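Long-range contacts in putative iron binding protein (Bordetella pertussis Tohama I, PDB 1Y9U), which binds ferric iron through tyrosine side chains and probably serves periplasmic iron uptake, as a bacterial solute-binding protein: residues E7-T12 with K33-F38; Q77-Q82 with A242-H247; L109-D114 with K221-T226. All blocks are in the same frame, centred on the assembly; numbering follows the deposited sequence.

Contact 1 (E7-T12 with K33-F38); sequences EVSLYT and KVNTVF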
loop_
_atom_site.group_PDB
_atom_site.type_symbol
_atom_site.label_atom_id
_atom_site.label_comp_id
_atom_site.label_asym_id
_atom_site.label_seq_id
_atom_site.Cartn_x
_atom_site.Cartn_y
_atom_site.Cartn_z
ATOM N N GLU A 7 -13.140 -16.187 -21.788
ATOM C CA GLU A 7 -12.797 -14.837 -21.307
ATOM C C GLU A 7 -12.933 -14.607 -19.793
ATOM O O GLU A 7 -13.537 -15.386 -19.051
ATOM C CB GLU A 7 -13.616 -13.767 -22.066
ATOM C CG GLU A 7 -15.105 -13.799 -21.777
ATOM C CD GLU A 7 -15.884 -12.675 -22.448
ATOM O OE1 GLU A 7 -15.298 -11.866 -23.195
ATOM O OE2 GLU A 7 -17.105 -12.609 -22.203
ATOM N N VAL A 8 -12.362 -13.484 -19.364
ATOM C CA VAL A 8 -12.414 -13.038 -17.976
ATOM C C VAL A 8 -12.283 -11.519 -17.991
ATOM O O VAL A 8 -11.459 -10.962 -18.722
ATOM C CB VAL A 8 -11.290 -13.705 -17.127
ATOM C CG1 VAL A 8 -9.895 -13.246 -17.545
ATOM C CG2 VAL A 8 -11.519 -13.502 -15.647
ATOM N N SER A 9 -13.093 -10.866 -17.168
ATOM C CA SER A 9 -13.100 -9.412 -17.099
ATOM C C SER A 9 -12.524 -8.903 -15.772
ATOM O O SER A 9 -13.034 -9.194 -14.708
ATOM C CB SER A 9 -14.513 -8.864 -17.313
ATOM O OG SER A 9 -14.959 -9.166 -18.625
ATOM N N LEU A 10 -11.456 -8.124 -15.879
ATOM C CA LEU A 10 -10.804 -7.514 -14.714
ATOM C C LEU A 10 -11.211 -6.062 -14.608
ATOM O O LEU A 10 -10.856 -5.271 -15.464
ATOM C CB LEU A 10 -9.294 -7.611 -14.867
ATOM C CG LEU A 10 -8.458 -6.914 -13.772
ATOM C CD1 LEU A 10 -8.657 -7.564 -12.412
ATOM C CD2 LEU A 10 -6.991 -6.907 -14.168
ATOM N N TYR A 11 -11.954 -5.726 -13.566
ATOM C CA TYR A 11 -12.254 -4.328 -13.257
ATOM C C TYR A 11 -11.188 -3.853 -12.280
ATOM O O TYR A 11 -11.067 -4.413 -11.196
ATOM C CB TYR A 11 -13.623 -4.183 -12.589
ATOM C CG TYR A 11 -14.844 -4.251 -13.500
ATOM C CD1 TYR A 11 -14.890 -5.083 -14.617
ATOM C CD2 TYR A 11 -15.966 -3.493 -13.210
ATOM C CE1 TYR A 11 -16.019 -5.138 -15.414
ATOM C CE2 TYR A 11 -17.092 -3.552 -14.006
ATOM C CZ TYR A 11 -17.104 -4.365 -15.098
ATOM O OH TYR A 11 -18.235 -4.420 -15.878
ATOM N N THR A 12 -10.454 -2.806 -12.651
ATOM C CA THR A 12 -9.290 -2.361 -11.886
ATOM C C THR A 12 -9.225 -0.858 -11.741
ATOM O O THR A 12 -9.432 -0.136 -12.702
ATOM C CB THR A 12 -8.000 -2.860 -12.539
ATOM O OG1 THR A 12 -6.863 -2.287 -11.861
ATOM C CG2 THR A 12 -7.906 -2.449 -14.029
ATOM N N LYS A 33 -9.091 -14.858 -23.047
ATOM C CA LYS A 33 -9.065 -13.436 -23.363
ATOM C C LYS A 33 -9.312 -12.666 -22.064
ATOM O O LYS A 33 -10.242 -12.972 -21.337
ATOM C CB LYS A 33 -10.159 -13.121 -24.403
ATOM C CG LYS A 33 -10.380 -11.631 -24.699
ATOM C CD LYS A 33 -11.488 -11.409 -25.753
ATOM C CE LYS A 33 -12.858 -11.910 -25.277
ATOM N NZ LYS A 33 -14.034 -11.337 -26.024
ATOM N N VAL A 34 -8.455 -11.687 -21.776
ATOM C CA VAL A 34 -8.637 -10.827 -20.621
ATOM C C VAL A 34 -9.198 -9.481 -21.071
ATOM O O VAL A 34 -8.601 -8.824 -21.905
ATOM C CB VAL A 34 -7.313 -10.621 -19.873
ATOM C CG1 VAL A 34 -7.530 -9.717 -18.679
ATOM C CG2 VAL A 34 -6.761 -11.971 -19.422
ATOM N N ASN A 35 -10.347 -9.104 -20.520
ATOM C CA ASN A 35 -10.929 -7.779 -20.735
ATOM C C ASN A 35 -10.539 -6.894 -19.573
ATOM O O ASN A 35 -10.946 -7.144 -18.446
ATOM C CB ASN A 35 -12.444 -7.859 -20.816
ATOM C CG ASN A 35 -12.916 -8.847 -21.870
ATOM O OD1 ASN A 35 -12.473 -8.796 -23.013
ATOM N ND2 ASN A 35 -13.786 -9.763 -21.472
ATOM N N THR A 36 -9.748 -5.870 -19.857
ATOM C CA THR A 36 -9.261 -4.955 -18.831
ATOM C C THR A 36 -10.183 -3.753 -18.835
ATOM O O THR A 36 -10.272 -3.046 -19.840
ATOM C CB THR A 36 -7.824 -4.505 -19.126
ATOM O OG1 THR A 36 -6.930 -5.630 -19.130
ATOM C CG2 THR A 36 -7.297 -3.611 -17.996
ATOM N N VAL A 37 -10.872 -3.542 -17.721
ATOM C CA VAL A 37 -11.801 -2.432 -17.537
ATOM C C VAL A 37 -11.268 -1.512 -16.443
ATOM O O VAL A 37 -11.354 -1.821 -15.262
ATOM C CB VAL A 37 -13.218 -2.918 -17.191
ATOM C CG1 VAL A 37 -14.155 -1.729 -16.949
ATOM C CG2 VAL A 37 -13.770 -3.803 -18.320
ATOM N N PHE A 38 -10.755 -0.357 -16.858
ATOM C CA PHE A 38 -10.183 0.621 -15.949
ATOM C C PHE A 38 -11.301 1.456 -15.330
ATOM O O PHE A 38 -12.090 2.107 -16.052
ATOM C CB PHE A 38 -9.193 1.495 -16.710
ATOM C CG PHE A 38 -8.573 2.598 -15.878
ATOM C CD1 PHE A 38 -7.987 2.332 -14.649
ATOM C CD2 PHE A 38 -8.561 3.906 -16.345
ATOM C CE1 PHE A 38 -7.427 3.350 -13.905
ATOM C CE2 PHE A 38 -8.003 4.919 -15.587
ATOM C CZ PHE A 38 -7.429 4.638 -14.381
#
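Asn35 reaches across from strand 33-38 to two side chains of the parallel strand 7-12. Its CB lies 3.6 Å from Ser9 OG, and its CG sits 3.8 Å from the same Ser9 OG. With CG anti to the carbonyl carbon (chi1 -55°), the amide swings toward the neighbouring strand, and at the tip it is ND2 that does the bonding, spending both of its N-H groups there. One goes to Ser9 OG at 3.1 Å, nearly straight and close to the amide plane. The other runs from Asn35 ND2 to Glu7 OE1, also 3.1 Å, but meets the carboxylate from above, the two planes being almost perpendicular. Asparagine suits the place because one nitrogen can serve two oxygens at once. Glu7 OE1 also forms a salt bridge with Lys33 NZ through a weak hydrogen bond of 3.1 Å; Lys33 bends at chi3 to bring its amine back beside the glutamate.

Farther along the same face, Val37 covers the Tyr11 ring, its CG1 4.1 Å from the ring centroid in a CH-pi contact, while the Tyr11 hydroxyl bonds to Glu50. The opposite face is mainly apolar: Val8 CG1 touches Val34 CG2 at 3.9 Å, a good use of beta-branched residues that favour extended backbone. Main-chain bonds such as Asn35 N to Val8 O, 2.8 Å, hold the strands in register.

The pair forms a beta-alpha-beta unit with helix 20-30, whose Leu23 and Phe26 pack under Leu10, Thr36 and Val34. Helix 43-50 covers Tyr11 on the other side, and strand 58-62 continues the sheet beyond strand 7-12.

Contact 2 (Q77-Q82 with A242-H247); sequences QKIQSQ and AAVAAH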
loop_
_atom_site.group_PDB
_atom_site.type_symbol
_atom_site.label_atom_id
_atom_site.label_comp_id
_atom_site.label_asym_id
_atom_site.label_seq_id
_atom_site.Cartn_x
_atom_site.Cartn_y
_atom_site.Cartn_z
ATOM N N GLN A 77 -17.659 -12.333 -3.805
ATOM C CA GLN A 77 -17.998 -13.642 -3.261
ATOM C C GLN A 77 -16.774 -14.353 -2.690
ATOM O O GLN A 77 -15.624 -14.072 -3.074
ATOM C CB GLN A 77 -18.660 -14.534 -4.329
ATOM C CG GLN A 77 -17.741 -14.914 -5.471
ATOM C CD GLN A 77 -18.466 -15.711 -6.539
ATOM O OE1 GLN A 77 -18.671 -15.229 -7.642
ATOM N NE2 GLN A 77 -18.836 -16.935 -6.209
ATOM N N LYS A 78 -17.046 -15.273 -1.776
ATOM C CA LYS A 78 -16.055 -16.098 -1.103
ATOM C C LYS A 78 -15.539 -17.147 -2.073
ATOM O O LYS A 78 -16.299 -17.669 -2.876
ATOM C CB LYS A 78 -16.703 -16.774 0.113
ATOM C CG LYS A 78 -17.044 -15.797 1.226
ATOM C CD LYS A 78 -17.779 -16.451 2.361
ATOM C CE LYS A 78 -18.388 -15.405 3.263
ATOM N NZ LYS A 78 -18.555 -15.916 4.651
ATOM N N ILE A 79 -14.241 -17.431 -2.013
ATOM C CA ILE A 79 -13.662 -18.527 -2.784
ATOM C C ILE A 79 -12.770 -19.363 -1.893
ATOM O O ILE A 79 -12.321 -18.924 -0.829
ATOM C CB ILE A 79 -12.889 -18.040 -4.044
ATOM C CG1 ILE A 79 -11.648 -17.243 -3.646
ATOM C CG2 ILE A 79 -13.813 -17.243 -4.981
ATOM C CD1 ILE A 79 -10.676 -17.075 -4.772
ATOM N N GLN A 80 -12.552 -20.590 -2.346
ATOM C CA GLN A 80 -11.688 -21.538 -1.682
ATOM C C GLN A 80 -10.570 -21.824 -2.662
ATOM O O GLN A 80 -10.801 -22.187 -3.822
ATOM C CB GLN A 80 -12.455 -22.807 -1.323
ATOM C CG GLN A 80 -13.501 -22.588 -0.241
ATOM C CD GLN A 80 -14.756 -21.881 -0.743
ATOM O OE1 GLN A 80 -15.333 -22.279 -1.756
ATOM N NE2 GLN A 80 -15.174 -20.824 -0.042
ATOM N N SER A 81 -9.344 -21.600 -2.202
ATOM C CA SER A 81 -8.178 -21.797 -3.046
ATOM C C SER A 81 -6.985 -22.066 -2.169
ATOM O O SER A 81 -6.507 -21.191 -1.464
ATOM C CB SER A 81 -7.913 -20.575 -3.934
ATOM O OG SER A 81 -6.643 -20.688 -4.562
ATOM N N GLN A 82 -6.477 -23.297 -2.229
ATOM C CA GLN A 82 -5.230 -23.634 -1.580
ATOM C C GLN A 82 -4.070 -22.817 -2.183
ATOM O O GLN A 82 -3.120 -22.497 -1.483
ATOM C CB GLN A 82 -4.960 -25.143 -1.668
ATOM C CG GLN A 82 -3.613 -25.535 -1.097
ATOM C CD GLN A 82 -2.474 -25.469 -2.118
ATOM O OE1 GLN A 82 -2.718 -25.474 -3.340
ATOM N NE2 GLN A 82 -1.236 -25.431 -1.623
ATOM N N ALA A 242 -7.299 -7.819 -4.443
ATOM C CA ALA A 242 -8.351 -8.215 -5.343
ATOM C C ALA A 242 -9.304 -9.192 -4.696
ATOM O O ALA A 242 -9.035 -9.789 -3.676
ATOM C CB ALA A 242 -7.731 -8.820 -6.590
ATOM N N ALA A 243 -10.430 -9.358 -5.365
ATOM C CA ALA A 243 -11.510 -10.240 -4.937
ATOM C C ALA A 243 -12.263 -10.692 -6.174
ATOM O O ALA A 243 -12.242 -10.007 -7.199
ATOM C CB ALA A 243 -12.444 -9.513 -4.011
ATOM N N VAL A 244 -12.906 -11.853 -6.083
ATOM C CA VAL A 244 -13.807 -12.289 -7.149
ATOM C C VAL A 244 -15.155 -11.579 -6.980
ATOM O O VAL A 244 -15.686 -11.497 -5.883
ATOM C CB VAL A 244 -13.974 -13.806 -7.134
ATOM C CG1 VAL A 244 -15.031 -14.252 -8.155
ATOM C CG2 VAL A 244 -12.641 -14.493 -7.426
ATOM N N ALA A 245 -15.681 -11.051 -8.073
ATOM C CA ALA A 245 -16.967 -10.337 -8.034
ATOM C C ALA A 245 -18.131 -11.267 -7.710
ATOM O O ALA A 245 -18.140 -12.443 -8.101
ATOM C CB ALA A 245 -17.215 -9.637 -9.338
ATOM N N ALA A 246 -19.121 -10.721 -7.008
ATOM C CA ALA A 246 -20.268 -11.487 -6.495
ATOM C C ALA A 246 -21.016 -12.261 -7.587
ATOM O O ALA A 246 -21.468 -13.389 -7.361
ATOM C CB ALA A 246 -21.229 -10.547 -5.775
ATOM N N HIS A 247 -21.127 -11.660 -8.759
ATOM C CA HIS A 247 -21.882 -12.253 -9.868
ATOM C C HIS A 247 -21.007 -12.631 -11.069
ATOM O O HIS A 247 -21.469 -12.680 -12.212
ATOM C CB HIS A 247 -23.015 -11.293 -10.250
ATOM C CG HIS A 247 -23.962 -11.035 -9.121
ATOM N ND1 HIS A 247 -24.812 -12.005 -8.638
ATOM C CD2 HIS A 247 -24.165 -9.940 -8.351
ATOM C CE1 HIS A 247 -25.511 -11.515 -7.630
ATOM N NE2 HIS A 247 -25.135 -10.263 -7.431
HETATM O O HOH W 1 -13.075 -13.325 -3.609
#
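The side-chain amide of Gln77 ends beside the residues that follow strand 237-245, near the carbonyls of Ala245 and Ala246, with Val244 CG1 next to its aliphatic part: Gln77 CG is 3.9 Å from that methyl. The second flat group, the imidazole of His247, takes the CB of the preceding Ala246 over one face, 3.9 Å above its plane and offset toward the rim, so that alanine's single methyl rests on the ring.

The firm polar link is in the main chain, where Gln77 N donates to Val244 O at 3.0 Å. A water bridges the next pair of groups: it lies 2.7 Å from Gln77 O and accepts a hydrogen bond from Val244 N at 2.9 Å. It thus stands in where the two chains are too far apart for a direct bond.

Two residues on from Gln77, Ile79 CG2 packs on Val244 CG2 at 3.9 Å, the two side chains crossing at about a right angle. Val244 therefore divides its work: CG1, anti to the backbone N (chi1 174°), turns to Gln77, and CG2 to Ile79. Branched apolar residues suit this buried spot, where Leu258 of helix 251-261 touches both.

One direct backbone bond, a bridging water and an apolar contact between branched side chains together tie the connection leading into helix 82-87 to strand 237-245, in the alpha/beta fold expected of a periplasmic binding protein.

Contact 3 (L109-D114 with K221-T226); sequences LYVEKD and KVVRPT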
loop_
_atom_site.group_PDB
_atom_site.type_symbol
_atom_site.label_atom_id
_atom_site.label_comp_id
_atom_site.label_asym_id
_atom_site.label_seq_id
_atom_site.Cartn_x
_atom_site.Cartn_y
_atom_site.Cartn_z
ATOM N N LEU A 109 10.566 5.553 6.794
ATOM C CA LEU A 109 11.214 6.804 7.121
ATOM C C LEU A 109 12.239 7.125 6.047
ATOM O O LEU A 109 13.158 6.350 5.807
ATOM C CB LEU A 109 11.906 6.701 8.475
ATOM C CG LEU A 109 12.286 8.032 9.130
ATOM C CD1 LEU A 109 11.051 8.808 9.625
ATOM C CD2 LEU A 109 13.273 7.820 10.264
ATOM N N TYR A 110 12.053 8.244 5.361
ATOM C CA TYR A 110 13.101 8.788 4.503
ATOM C C TYR A 110 14.072 9.519 5.394
ATOM O O TYR A 110 13.634 10.233 6.287
ATOM C CB TYR A 110 12.545 9.783 3.513
ATOM C CG TYR A 110 11.575 9.273 2.454
ATOM C CD1 TYR A 110 11.106 7.963 2.416
ATOM C CD2 TYR A 110 11.110 10.158 1.465
ATOM C CE1 TYR A 110 10.193 7.564 1.444
ATOM C CE2 TYR A 110 10.223 9.760 0.500
ATOM C CZ TYR A 110 9.785 8.451 0.471
ATOM O OH TYR A 110 8.832 8.097 -0.466
ATOM N N VAL A 111 15.368 9.326 5.176
ATOM C CA VAL A 111 16.407 9.851 6.050
ATOM C C VAL A 111 17.504 10.473 5.205
ATOM O O VAL A 111 17.946 9.862 4.232
ATOM C CB VAL A 111 17.014 8.728 6.919
ATOM C CG1 VAL A 111 18.108 9.265 7.824
ATOM C CG2 VAL A 111 15.903 8.015 7.715
ATOM N N GLU A 112 17.993 11.645 5.590
ATOM C CA GLU A 112 19.138 12.244 4.914
ATOM C C GLU A 112 20.238 11.191 4.819
ATOM O O GLU A 112 20.506 10.489 5.799
ATOM C CB GLU A 112 19.632 13.449 5.695
ATOM C CG GLU A 112 20.472 14.423 4.888
ATOM C CD GLU A 112 21.920 13.995 4.680
ATOM O OE1 GLU A 112 22.464 13.250 5.521
ATOM O OE2 GLU A 112 22.490 14.419 3.639
ATOM N N LYS A 113 20.881 11.081 3.659
ATOM C CA LYS A 113 21.684 9.909 3.361
ATOM C C LYS A 113 22.820 9.613 4.345
ATOM O O LYS A 113 23.197 8.461 4.502
ATOM C CB LYS A 113 22.249 9.995 1.941
ATOM C CG LYS A 113 23.276 11.118 1.768
ATOM C CD LYS A 113 23.648 11.331 0.311
ATOM C CE LYS A 113 24.652 12.462 0.124
ATOM N NZ LYS A 113 26.009 12.097 0.649
ATOM N N ASP A 114 23.349 10.631 4.999
ATOM C CA ASP A 114 24.467 10.432 5.927
ATOM C C ASP A 114 24.119 10.568 7.399
ATOM O O ASP A 114 24.992 10.514 8.259
ATOM C CB ASP A 114 25.587 11.412 5.600
ATOM C CG ASP A 114 26.165 11.182 4.228
ATOM O OD1 ASP A 114 26.497 10.012 3.928
ATOM O OD2 ASP A 114 26.315 12.122 3.418
ATOM N N LYS A 221 18.146 7.914 2.172
ATOM C CA LYS A 221 18.106 6.486 2.363
ATOM C C LYS A 221 16.799 6.130 3.071
ATOM O O LYS A 221 16.118 6.994 3.635
ATOM C CB LYS A 221 19.293 5.988 3.185
ATOM C CG LYS A 221 19.371 6.531 4.610
ATOM C CD LYS A 221 20.653 6.108 5.327
ATOM C CE LYS A 221 20.760 6.821 6.633
ATOM N NZ LYS A 221 22.034 6.480 7.329
ATOM N N VAL A 222 16.453 4.857 3.024
ATOM C CA VAL A 222 15.270 4.341 3.690
ATOM C C VAL A 222 15.657 3.624 4.982
ATOM O O VAL A 222 16.567 2.785 5.010
ATOM C CB VAL A 222 14.504 3.372 2.764
ATOM C CG1 VAL A 222 13.479 2.549 3.520
ATOM C CG2 VAL A 222 13.837 4.140 1.645
ATOM N N VAL A 223 14.940 3.955 6.044
ATOM C CA VAL A 223 14.925 3.152 7.262
ATOM C C VAL A 223 13.468 2.743 7.459
ATOM O O VAL A 223 12.586 3.599 7.469
ATOM C CB VAL A 223 15.461 3.938 8.481
ATOM C CG1 VAL A 223 15.279 3.151 9.758
ATOM C CG2 VAL A 223 16.920 4.261 8.277
ATOM N N ARG A 224 13.219 1.444 7.594
ATOM C CA ARG A 224 11.868 0.944 7.818
ATOM C C ARG A 224 11.576 0.898 9.310
ATOM O O ARG A 224 12.157 0.059 10.016
ATOM C CB ARG A 224 11.699 -0.459 7.240
ATOM C CG ARG A 224 11.855 -0.545 5.720
ATOM C CD ARG A 224 11.030 -1.645 5.177
ATOM N NE ARG A 224 11.090 -1.904 3.753
ATOM C CZ ARG A 224 11.906 -2.774 3.167
ATOM N NH1 ARG A 224 12.884 -3.358 3.834
ATOM N NH2 ARG A 224 11.776 -3.039 1.872
ATOM N N PRO A 225 10.696 1.757 9.813
ATOM C CA PRO A 225 10.354 1.689 11.237
ATOM C C PRO A 225 9.533 0.464 11.559
ATOM O O PRO A 225 8.914 -0.141 10.681
ATOM C CB PRO A 225 9.524 2.952 11.478
ATOM C CG PRO A 225 9.743 3.812 10.268
ATOM C CD PRO A 225 9.955 2.839 9.140
ATOM N N THR A 226 9.517 0.109 12.844
ATOM C CA THR A 226 8.615 -0.913 13.337
ATOM C C THR A 226 7.784 -0.377 14.477
ATOM O O THR A 226 8.107 0.641 15.094
ATOM C CB THR A 226 9.392 -2.131 13.813
ATOM O OG1 THR A 226 10.302 -1.745 14.862
ATOM C CG2 THR A 226 10.231 -2.741 12.675
#
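Val111 and Lys221 form a hydrogen-bonded antiparallel pair, with Lys221 N to Val111 O at 2.8 Å and Val111 N to Lys221 O at 2.9 Å. Leu109 and Val223 repeat the pattern, Val223 N reaching Leu109 O at 3.0 Å. On the face these four residues share, Val111 CG2 meets Val223 CG2 at 3.9 Å, and the Val111 CG1 methyl lies 3.8 Å from Lys221 CE. The lysine suits an edge: its extended methylene chain runs over the valine and past the carbonyl of Lys113, carrying NZ to the backbone oxygen of Leu115. Pro225, which has no N-H to give, closes the end by setting its CG 4.0 Å from Leu109 CB.

On the other face lie Tyr110 and Val222. The first torsion of Tyr110 (-65°) sets CG beside the backbone N, which sends the ring among helices 179-187 and 198-206, where its hydroxyl bonds to the Asn197 carbonyl. It touches Tyr200, known to bind ferric iron in this protein, though none is bound to this chain here.

The chemistry is thus mostly apolar and backbone-bonded, with the Lys221 amine carried to the edge, where the Leu115 carbonyl receives it; Tyr110 is consistent with a second-shell role beside the iron site.

All three contacts reach one mixed, branched sheet, but they occupy two regions of the molecule. Contacts 1 and 2 lie on the same side of the chain's centre, their own centres about 15 Å apart, and strand 58-62 links them by pairing with both strand 7-12 and strand 237-245. Contact 3 sits on the opposite side, its centre about 38 Å from the centre of each of the others. Along the chain, contact 1 closes first; contact 3 is then nested inside the long loop closed by contact 2. The neighbouring strands 100-112 and 237-245 run between the two regions, as expected for the two-lobed periplasmic binding fold, in which connecting strands join lobes flanking the ligand cleft.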